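Local coordinates for protein putative phosphohistidine phosphatase SixA (Agrobacterium tumefaciens, PDB 2RFL) that probably acts as a phosphatase of the histidine phosphatase superfamily, removing phosphate from phosphohistidine, at residues L13-K18 with F140-G144. Sequence-based numbering, arbitrary orientation.
Sequences LLRHAK and FPTSG
R15 reaches over the turn P141-G144 and donates from NH1 to F140 O, 2.8 Å away. The carbonyl oxygen lies close to the guanidinium plane, and the N-H lies in the carbonyl plane. N116 ND2 is a second donor to F140 O, so that oxygen is gripped twice. With CG anti to the backbone N (chi1 -174°) and the chain extended to NE, R15 passes P141 O, which lies 3.2 Å from R15 CB. T142 CG2 sits over one face of the guanidinium, 3.8 Å from R15 CZ.

The backbones are bonded too. R15 N donates to G144 O at 3.2 Å. S143 N donates to H16 O at 3.0 Å and weakly to R15 O. P141 O receives G144 N, closing a type II turn. A17 N is bonded to T69 OG1. L13 O meets the edge of the F140 ring, 3.2 Å from CZ. L13 O also lies 3.1 Å from G144 O, but both are acceptors and no bond forms. T142 OG1 turns to E40 and is satisfied there, whereas S143 OG is buried with no partner in the model.

H16 ND1 donates to A17 O, 2.6 Å away, which helps hold the ring's rotation. R15, H16 and A17 fall at the RHG motif of this superfamily, whose third position is here A17. By analogy, H16 is the likely phosphate acceptor, and its ring meets that of H115.

The contact joins the end of strand 10-15 to the loop leading into its antiparallel neighbour, strand 145-149. Helix 118-127 packs on L13 and F140, whose ring also meets F166 edge-to-face. H16 touches helix 64-77, and helix 35-51 packs against A17 and S143.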
# COMPACT_ATOMS: atom_id res chain seq x y z
N LEU A 13 3.02 -2.47 0.94
CA LEU A 13 2.31 -2.02 -0.25
C LEU A 13 0.81 -2.26 -0.18
O LEU A 13 0.35 -3.42 -0.33
CB LEU A 13 2.83 -2.76 -1.49
CG LEU A 13 4.27 -2.73 -1.95
CD1 LEU A 13 4.35 -3.61 -3.17
CD2 LEU A 13 4.67 -1.35 -2.29
N LEU A 14 0.08 -1.16 -0.04
CA LEU A 14 -1.35 -1.13 0.24
C LEU A 14 -2.14 -0.48 -0.91
O LEU A 14 -2.00 0.71 -1.22
CB LEU A 14 -1.65 -0.39 1.59
CG LEU A 14 -3.13 -0.19 2.03
CD1 LEU A 14 -3.91 -1.51 2.21
CD2 LEU A 14 -3.30 0.69 3.29
N ARG A 15 -3.01 -1.26 -1.52
CA ARG A 15 -3.92 -0.68 -2.47
C ARG A 15 -5.09 -0.12 -1.68
O ARG A 15 -5.48 -0.69 -0.67
CB ARG A 15 -4.36 -1.68 -3.53
CG ARG A 15 -5.20 -1.01 -4.62
CD ARG A 15 -5.37 -1.83 -5.87
NE ARG A 15 -6.40 -1.22 -6.68
CZ ARG A 15 -7.25 -1.91 -7.43
NH1 ARG A 15 -7.15 -3.23 -7.52
NH2 ARG A 15 -8.20 -1.27 -8.12
N HIS A 16 -5.61 1.02 -2.13
CA HIS A 16 -6.72 1.69 -1.49
C HIS A 16 -7.91 0.72 -1.52
O HIS A 16 -7.97 -0.19 -2.37
CB HIS A 16 -7.06 3.02 -2.20
CG HIS A 16 -7.60 2.84 -3.59
ND1 HIS A 16 -8.91 2.48 -3.84
CD2 HIS A 16 -6.99 2.92 -4.79
CE1 HIS A 16 -9.08 2.36 -5.14
NE2 HIS A 16 -7.94 2.63 -5.74
N ALA A 17 -8.83 0.90 -0.57
CA ALA A 17 -10.02 0.09 -0.46
C ALA A 17 -10.97 0.38 -1.62
O ALA A 17 -10.71 1.32 -2.41
CB ALA A 17 -10.69 0.34 0.90
N LYS A 18 -12.05 -0.42 -1.73
CA LYS A 18 -13.06 -0.29 -2.79
C LYS A 18 -13.74 1.08 -2.78
O LYS A 18 -14.27 1.53 -1.76
CB LYS A 18 -14.11 -1.42 -2.73
CG LYS A 18 -15.13 -1.43 -3.91
CD LYS A 18 -16.07 -2.63 -3.93
CE LYS A 18 -15.48 -3.83 -4.68
NZ LYS A 18 -14.77 -3.54 -5.99
N PHE A 140 -3.55 -7.36 -8.17
CA PHE A 140 -3.36 -6.71 -6.86
C PHE A 140 -4.68 -6.03 -6.43
O PHE A 140 -5.03 -4.94 -6.94
CB PHE A 140 -2.20 -5.71 -6.98
CG PHE A 140 -1.59 -5.29 -5.68
CD1 PHE A 140 -2.37 -4.78 -4.65
CD2 PHE A 140 -0.21 -5.35 -5.52
CE1 PHE A 140 -1.81 -4.35 -3.44
CE2 PHE A 140 0.37 -4.93 -4.32
CZ PHE A 140 -0.45 -4.42 -3.26
N PRO A 141 -5.43 -6.69 -5.51
CA PRO A 141 -6.77 -6.27 -5.11
C PRO A 141 -6.82 -5.01 -4.21
O PRO A 141 -5.78 -4.55 -3.69
CB PRO A 141 -7.29 -7.51 -4.36
CG PRO A 141 -6.05 -8.16 -3.78
CD PRO A 141 -4.97 -7.90 -4.79
N THR A 142 -8.02 -4.45 -4.03
CA THR A 142 -8.23 -3.29 -3.18
C THR A 142 -8.07 -3.63 -1.73
O THR A 142 -8.57 -4.64 -1.26
CB THR A 142 -9.64 -2.68 -3.31
OG1 THR A 142 -10.64 -3.68 -3.04
CG2 THR A 142 -9.82 -2.02 -4.68
N SER A 143 -7.40 -2.76 -1.00
CA SER A 143 -6.93 -3.03 0.39
C SER A 143 -6.11 -4.30 0.56
O SER A 143 -6.10 -4.87 1.66
CB SER A 143 -8.04 -2.99 1.43
OG SER A 143 -7.41 -2.84 2.69
N GLY A 144 -5.42 -4.71 -0.53
CA GLY A 144 -4.41 -5.78 -0.51
C GLY A 144 -3.10 -5.24 0.05
O GLY A 144 -2.66 -4.16 -0.31